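Local structure of methyltransferase WBDD (Escherichia coli, 4AZS) at residues Thr54-Asn59 with Phe200-Gly205; His224-Asn229 with Gln233-Trp238. The protein is a bifunctional kinase and methyltransferase that regulates the chain length of the O antigen in Escherichia coli O9a. All coordinates share one frame; numbering follows the deposited sequence. Where two conformers were deposited one is given.

Interaction 1: Thr54-Asn59 with Phe200-Gly205. With SO4 (sulfate ion), chain I.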
loop_
_atom_site.group_PDB
_atom_site.type_symbol
_atom_site.label_atom_id
_atom_site.label_comp_id
_atom_site.label_asym_id
_atom_site.label_seq_id
_atom_site.Cartn_x
_atom_site.Cartn_y
_atom_site.Cartn_z
ATOM N N THR A 54 26.778 34.396 33.587
ATOM C CA THR A 54 27.985 34.965 34.184
ATOM C C THR A 54 28.059 34.714 35.698
ATOM O O THR A 54 29.135 34.492 36.239
ATOM C CB THR A 54 28.084 36.469 33.918
ATOM O OG1 THR A 54 26.986 37.118 34.523
ATOM C CG2 THR A 54 28.023 36.791 32.455
ATOM N N GLU A 55 26.922 34.735 36.386
ATOM C CA GLU A 55 26.873 34.394 37.813
ATOM C C GLU A 55 27.337 32.939 38.031
ATOM O O GLU A 55 28.139 32.639 38.910
ATOM C CB GLU A 55 25.453 34.624 38.342
ATOM C CG GLU A 55 24.982 33.745 39.495
ATOM C CD GLU A 55 23.510 34.010 39.860
ATOM O OE1 GLU A 55 23.008 35.146 39.638
ATOM O OE2 GLU A 55 22.853 33.080 40.380
ATOM N N GLN A 56 26.853 32.022 37.202
ATOM C CA GLN A 56 27.210 30.625 37.326
ATOM C C GLN A 56 28.662 30.400 36.902
ATOM O O GLN A 56 29.357 29.612 37.527
ATOM C CB GLN A 56 26.289 29.754 36.468
ATOM C CG GLN A 56 24.847 29.633 36.975
ATOM C CD GLN A 56 24.765 29.140 38.409
ATOM O OE1 GLN A 56 25.603 28.365 38.893
ATOM N NE2 GLN A 56 23.816 29.661 39.119
ATOM N N TYR A 57 29.104 31.070 35.829
ATOM C CA TYR A 57 30.523 31.080 35.470
ATOM C C TYR A 57 31.388 31.461 36.694
ATOM O O TYR A 57 32.311 30.741 37.035
ATOM C CB TYR A 57 30.811 32.014 34.304
ATOM C CG TYR A 57 32.288 32.053 33.936
ATOM C CD1 TYR A 57 33.183 32.906 34.605
ATOM C CD2 TYR A 57 32.795 31.195 32.981
ATOM C CE1 TYR A 57 34.543 32.912 34.289
ATOM C CE2 TYR A 57 34.124 31.188 32.669
ATOM C CZ TYR A 57 34.999 32.041 33.317
ATOM O OH TYR A 57 36.308 31.980 32.964
ATOM N N ASP A 58 31.062 32.563 37.363
ATOM C CA ASP A 58 31.862 33.049 38.504
ATOM C C ASP A 58 31.871 32.044 39.636
ATOM O O ASP A 58 32.928 31.764 40.210
ATOM C CB ASP A 58 31.315 34.385 39.039
ATOM C CG ASP A 58 31.527 35.526 38.086
ATOM O OD1 ASP A 58 32.389 35.418 37.217
ATOM O OD2 ASP A 58 30.836 36.557 38.219
ATOM N N ASN A 59 30.697 31.473 39.962
ATOM C CA ASN A 59 30.623 30.467 41.012
ATOM C C ASN A 59 31.556 29.326 40.703
ATOM O O ASN A 59 32.269 28.836 41.561
ATOM C CB ASN A 59 29.197 29.895 41.156
ATOM C CG ASN A 59 28.223 30.897 41.727
ATOM O OD1 ASN A 59 28.621 31.920 42.294
ATOM N ND2 ASN A 59 26.929 30.601 41.596
ATOM N N PHE A 200 22.772 15.551 38.920
ATOM C CA PHE A 200 22.332 16.783 39.563
ATOM C C PHE A 200 21.697 17.753 38.559
ATOM O O PHE A 200 22.306 18.050 37.524
ATOM C CB PHE A 200 23.544 17.494 40.205
ATOM C CG PHE A 200 23.180 18.766 40.943
ATOM C CD1 PHE A 200 22.764 18.727 42.258
ATOM C CD2 PHE A 200 23.274 19.991 40.328
ATOM C CE1 PHE A 200 22.431 19.888 42.934
ATOM C CE2 PHE A 200 22.969 21.169 41.006
ATOM C CZ PHE A 200 22.528 21.113 42.298
ATOM N N TYR A 201 20.493 18.226 38.831
ATOM C CA TYR A 201 19.914 19.335 38.062
ATOM C C TYR A 201 19.025 20.241 38.905
ATOM O O TYR A 201 18.313 19.771 39.819
ATOM C CB TYR A 201 19.150 18.839 36.788
ATOM C CG TYR A 201 17.795 18.222 37.067
ATOM C CD1 TYR A 201 16.682 19.003 37.137
ATOM C CD2 TYR A 201 17.643 16.865 37.289
ATOM C CE1 TYR A 201 15.454 18.477 37.414
ATOM C CE2 TYR A 201 16.379 16.301 37.571
ATOM C CZ TYR A 201 15.302 17.133 37.629
ATOM O OH TYR A 201 14.024 16.694 37.885
ATOM N N ARG A 202 18.954 21.519 38.502
ATOM C CA ARG A 202 18.221 22.564 39.242
ATOM C C ARG A 202 17.728 23.532 38.180
ATOM O O ARG A 202 18.550 24.019 37.390
ATOM C CB ARG A 202 19.247 23.420 40.059
ATOM C CG ARG A 202 19.425 23.267 41.544
ATOM C CD ARG A 202 20.628 24.098 42.043
ATOM N NE ARG A 202 20.312 25.479 41.943
ATOM C CZ ARG A 202 21.148 26.502 41.853
ATOM N NH1 ARG A 202 22.469 26.412 41.844
ATOM N NH2 ARG A 202 20.597 27.670 41.765
ATOM N N LEU A 203 16.476 23.964 38.255
ATOM C CA LEU A 203 16.000 25.123 37.487
ATOM C C LEU A 203 16.646 26.429 37.980
ATOM O O LEU A 203 16.577 26.715 39.147
ATOM C CB LEU A 203 14.484 25.231 37.600
ATOM C CG LEU A 203 13.786 26.341 36.844
ATOM C CD1 LEU A 203 13.835 25.997 35.384
ATOM C CD2 LEU A 203 12.318 26.530 37.295
ATOM N N ILE A 204 17.321 27.184 37.104
ATOM C CA ILE A 204 17.916 28.455 37.551
ATOM C C ILE A 204 17.234 29.700 36.979
ATOM O O ILE A 204 17.475 30.773 37.455
ATOM C CB ILE A 204 19.427 28.546 37.351
ATOM C CG1 ILE A 204 19.800 28.280 35.899
ATOM C CG2 ILE A 204 20.134 27.560 38.259
ATOM C CD1 ILE A 204 21.230 28.710 35.610
ATOM N N GLY A 205 16.370 29.560 35.993
ATOM C CA GLY A 205 15.593 30.695 35.525
ATOM C C GLY A 205 14.654 30.325 34.400
ATOM O O GLY A 205 14.599 29.171 33.962
HETATM S S SO4 I . 13.508 21.737 38.946
HETATM O O1 SO4 I . 12.936 20.464 39.432
HETATM O O2 SO4 I . 12.284 22.500 38.595
HETATM O O3 SO4 I . 14.300 21.455 37.735
HETATM O O4 SO4 I . 14.479 22.349 40.022
#
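Gln-56, on helix 47-64, meets Ile-204 and Arg-202 of strand 200-207. The contact is small, 97 Å² in all, and rests on these three side chains.

The apolar part is a single approach. Gln-56 CG lies 4.0 Å from Ile-204 CD1, and the two side chains come from opposite directions. Ile-204 places CG1 between its backbone N and carbonyl carbon (chi1 55°). The branch then extends, carrying CD1 toward the helix. Its other branch, CG2, sits over one face of the Arg-202 guanidinium, offset toward the rim and 3.5 Å above the plane. Leu-220 of the neighbouring strand 216-222 also packs against Gln-56 and Arg-202.

The polar part is looser. Gln-56 bends at chi2 (-55°), and its amide turns toward the arginine. Gln-56 NE2 comes within 4.4 Å of Arg-202 NH1, oblique to the guanidinium plane. Both are nitrogens, and each finds an acceptor outside the two segments. Arg-202 NH1 bonds to Leu-227 O, and Gln-56 NE2 makes a weak hydrogen bond to Asn-229 OD1.

The strand backbone has its own partners. Ile-204 and Gly-205 both face Met-218, forming a classic beta bulge. Leu-203 N gives an almost straight bond, 3.1 Å long, to sulfate O4; this ion probably came from the crystallisation liquor. Sulfate O3 lies at the edge of the Tyr-201 ring, near its plane.

The contact joins a helix of the methyltransferase part to the edge strand 200-207 of its sheet. Its chemistry implies a light apolar touch between helix and strand. Arg-202 NH1 is held firmly by a backbone carbonyl of strand 225-228, whereas the grip on Gln-56 NE2 is weak.

Interaction 2: His224-Asn229 with Gln233-Trp238. With SO4 (sulfate ion), chain E; SO4 (sulfate ion), chain J.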
loop_
_atom_site.group_PDB
_atom_site.type_symbol
_atom_site.label_atom_id
_atom_site.label_comp_id
_atom_site.label_asym_id
_atom_site.label_seq_id
_atom_site.Cartn_x
_atom_site.Cartn_y
_atom_site.Cartn_z
ATOM N N HIS A 224 29.050 15.593 38.163
ATOM C CA HIS A 224 30.254 15.535 38.983
ATOM C C HIS A 224 30.238 16.394 40.209
ATOM O O HIS A 224 31.056 16.185 41.098
ATOM C CB HIS A 224 31.456 15.930 38.126
ATOM C CG HIS A 224 31.734 14.970 37.033
ATOM N ND1 HIS A 224 32.203 13.720 37.272
ATOM C CD2 HIS A 224 31.560 15.075 35.657
ATOM C CE1 HIS A 224 32.326 13.068 36.108
ATOM N NE2 HIS A 224 31.922 13.898 35.117
ATOM N N ARG A 225 29.363 17.402 40.245
ATOM C CA ARG A 225 29.335 18.370 41.320
ATOM C C ARG A 225 27.937 18.696 41.785
ATOM O O ARG A 225 26.966 18.714 41.003
ATOM C CB ARG A 225 30.016 19.686 40.870
ATOM C CG ARG A 225 31.494 19.530 40.480
ATOM C CD ARG A 225 32.189 20.850 40.102
ATOM N NE ARG A 225 32.439 21.669 41.263
ATOM C CZ ARG A 225 33.525 21.612 42.029
ATOM N NH1 ARG A 225 34.488 20.780 41.748
ATOM N NH2 ARG A 225 33.625 22.395 43.102
ATOM N N VAL A 226 27.826 18.957 43.080
ATOM C CA VAL A 226 26.701 19.687 43.583
ATOM C C VAL A 226 26.978 21.172 43.339
ATOM O O VAL A 226 27.989 21.694 43.758
ATOM C CB VAL A 226 26.483 19.406 45.090
ATOM C CG1 VAL A 226 25.394 20.303 45.655
ATOM C CG2 VAL A 226 26.101 17.954 45.266
ATOM N N LEU A 227 26.048 21.838 42.685
ATOM C CA LEU A 227 26.198 23.187 42.271
ATOM C C LEU A 227 25.033 23.997 42.825
ATOM O O LEU A 227 24.039 24.194 42.177
ATOM C CB LEU A 227 26.175 23.237 40.758
ATOM C CG LEU A 227 27.283 22.514 40.008
ATOM C CD1 LEU A 227 27.014 22.502 38.528
ATOM C CD2 LEU A 227 28.605 23.135 40.305
ATOM N N ILE A 228 25.205 24.481 44.035
ATOM C CA ILE A 228 24.200 25.223 44.762
ATOM C C ILE A 228 24.947 26.489 45.158
ATOM O O ILE A 228 26.129 26.424 45.478
ATOM C CB ILE A 228 23.785 24.382 45.991
ATOM C CG1 ILE A 228 22.913 23.208 45.576
ATOM C CG2 ILE A 228 23.034 25.211 47.032
ATOM C CD1 ILE A 228 22.762 22.192 46.691
ATOM N N ASN A 229 24.297 27.640 45.129
ATOM C CA ASN A 229 25.062 28.906 45.060
ATOM C C ASN A 229 26.019 29.053 46.248
ATOM O O ASN A 229 27.113 29.609 46.128
ATOM C CB ASN A 229 24.144 30.137 44.871
ATOM C CG ASN A 229 23.681 30.319 43.404
ATOM O OD1 ASN A 229 24.038 29.555 42.507
ATOM N ND2 ASN A 229 22.872 31.328 43.174
ATOM N N GLN A 233 30.770 21.697 45.216
ATOM C CA GLN A 233 31.698 20.667 45.603
ATOM C C GLN A 233 31.521 19.445 44.733
ATOM O O GLN A 233 30.420 19.099 44.379
ATOM C CB GLN A 233 31.423 20.254 47.041
ATOM C CG GLN A 233 31.708 21.322 48.096
ATOM C CD GLN A 233 33.182 21.600 48.233
ATOM O OE1 GLN A 233 33.996 20.736 47.979
ATOM N NE2 GLN A 233 33.530 22.800 48.640
ATOM N N PRO A 234 32.604 18.756 44.442
ATOM C CA PRO A 234 32.479 17.465 43.839
ATOM C C PRO A 234 31.786 16.492 44.743
ATOM O O PRO A 234 31.748 16.670 45.997
ATOM C CB PRO A 234 33.932 17.038 43.565
ATOM C CG PRO A 234 34.750 17.829 44.536
ATOM C CD PRO A 234 33.986 19.076 44.857
ATOM N N PHE A 235 31.150 15.507 44.112
ATOM C CA PHE A 235 30.607 14.360 44.803
ATOM C C PHE A 235 31.161 13.150 44.116
ATOM O O PHE A 235 31.481 13.228 42.928
ATOM C CB PHE A 235 29.045 14.365 44.816
ATOM C CG PHE A 235 28.388 14.278 43.455
ATOM C CD1 PHE A 235 28.273 13.076 42.797
ATOM C CD2 PHE A 235 27.793 15.409 42.881
ATOM C CE1 PHE A 235 27.643 13.004 41.541
ATOM C CE2 PHE A 235 27.174 15.335 41.637
ATOM C CZ PHE A 235 27.113 14.130 40.951
ATOM N N GLN A 236 31.264 12.047 44.856
ATOM C CA GLN A 236 31.794 10.858 44.208
ATOM C C GLN A 236 30.731 9.820 43.943
ATOM O O GLN A 236 30.951 8.991 43.081
ATOM C CB GLN A 236 32.999 10.232 44.936
ATOM C CG GLN A 236 34.192 11.161 45.021
ATOM C CD GLN A 236 33.954 12.302 45.983
ATOM O OE1 GLN A 236 33.470 12.104 47.101
ATOM N NE2 GLN A 236 34.293 13.501 45.563
ATOM N N HIS A 237 29.571 9.874 44.588
ATOM C CA HIS A 237 28.465 9.062 44.100
ATOM C C HIS A 237 27.129 9.608 44.517
ATOM O O HIS A 237 27.038 10.518 45.360
ATOM C CB HIS A 237 28.624 7.614 44.473
ATOM C CG HIS A 237 28.709 7.382 45.934
ATOM N ND1 HIS A 237 27.604 7.185 46.697
ATOM C CD2 HIS A 237 29.806 7.351 46.794
ATOM C CE1 HIS A 237 27.982 7.020 47.993
ATOM N NE2 HIS A 237 29.334 7.119 48.045
ATOM N N TRP A 238 26.080 9.120 43.880
ATOM C CA TRP A 238 24.763 9.621 44.208
ATOM C C TRP A 238 23.769 8.542 44.057
ATOM O O TRP A 238 24.061 7.515 43.462
ATOM C CB TRP A 238 24.380 10.809 43.333
ATOM C CG TRP A 238 24.036 10.414 41.940
ATOM C CD1 TRP A 238 24.919 10.042 40.926
ATOM C CD2 TRP A 238 22.693 10.296 41.340
ATOM N NE1 TRP A 238 24.240 9.720 39.779
ATOM C CE2 TRP A 238 22.907 9.841 39.952
ATOM C CE3 TRP A 238 21.399 10.512 41.784
ATOM C CZ2 TRP A 238 21.855 9.639 39.076
ATOM C CZ3 TRP A 238 20.328 10.307 40.872
ATOM C CH2 TRP A 238 20.554 9.902 39.566
HETATM S S SO4 E . 37.133 21.174 44.107
HETATM O O1 SO4 E . 36.804 20.263 42.976
HETATM O O2 SO4 E . 35.966 22.005 44.541
HETATM O O3 SO4 E . 38.209 22.109 43.647
HETATM O O4 SO4 E . 37.563 20.288 45.230
HETATM S S SO4 J . 30.441 7.141 50.991
HETATM O O1 SO4 J . 31.164 5.863 50.745
HETATM O O2 SO4 J . 28.977 6.894 50.961
HETATM O O3 SO4 J . 30.823 8.149 49.968
HETATM O O4 SO4 J . 30.807 7.659 52.332
#
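Phe-235 lies against the backbone of His-224 to Val-226. One face of its ring takes His-224 C, 3.5 Å above the plane and offset toward the rim. Val-226 N lies at the ring edge, in plane. Phe-235 CD2 also meets Val-226 CG2 at 3.9 Å, the two side chains crossing at about a right angle. The ring gets there because CG stands between the backbone N and carbonyl carbon (chi1 63°).

Three backbone bonds join the segments. Val-226 and Gln-233 form an antiparallel hydrogen-bonded pair: Val-226 N reaches Gln-233 O at 2.9 Å, and Gln-233 N reaches Val-226 O at 3.1 Å. Phe-235 N binds His-224 O at 3.1 Å. Arg-225 and Pro-234 form the non-hydrogen-bonded pair between these bonds.

Arg-225 bends at chi3 (73°). One guanidinium face then covers the Gln-233 to Pro-234 peptide, with Pro-234 N over its centre. Arg-225 NH1 binds O1 of one sulfate at 2.7 Å, and Arg-225 NH2 binds O2 of the same ion at 2.8 Å. The sulfur lies in the guanidinium plane, at its edge. Asn-232 OD1 holds NH2 as well. His-237 NE2 bonds to O3 of a second sulfate at 2.6 Å. Both ions probably come from the crystallisation liquor.

Farther out, Ser-222 OG binds the backbone N of His-224 and Arg-225. Tyr-262 packs on Val-226, Gln-233 and Phe-235. Gln-236 and His-237 both face Phe-258 in a classic beta bulge, which starts the kinase-side sheet. Trp-238 N bonds to Glu-131 OE1 of the second subunit.

This is a beta hairpin between the methyltransferase and kinase parts. Its chemistry implies a short backbone ladder flanked by an aromatic ring, with an arginine that offers two donors to an anion.

How the interactions relate
Interactions 1 and 2 have centres 13 Å apart and follow one another along the chain. They touch directly. The bond from Arg-202 NH1 of interaction 1 to Leu-227 O of interaction 2 is the firm link, at 2.7 Å. Glu-55 OE2 and Asn-229 ND2 lie 3.3 Å apart. That bond is doubtful, because Glu-55 was deposited in two conformers and Asn-229 is poorly ordered. Together the contacts connect the edge of the methyltransferase sheet to the start of the kinase sheet. The side chain of Ile-204 is about 13 Å from bound S-adenosylmethionine, and that of Phe-235 is about 12 Å from bound AMP.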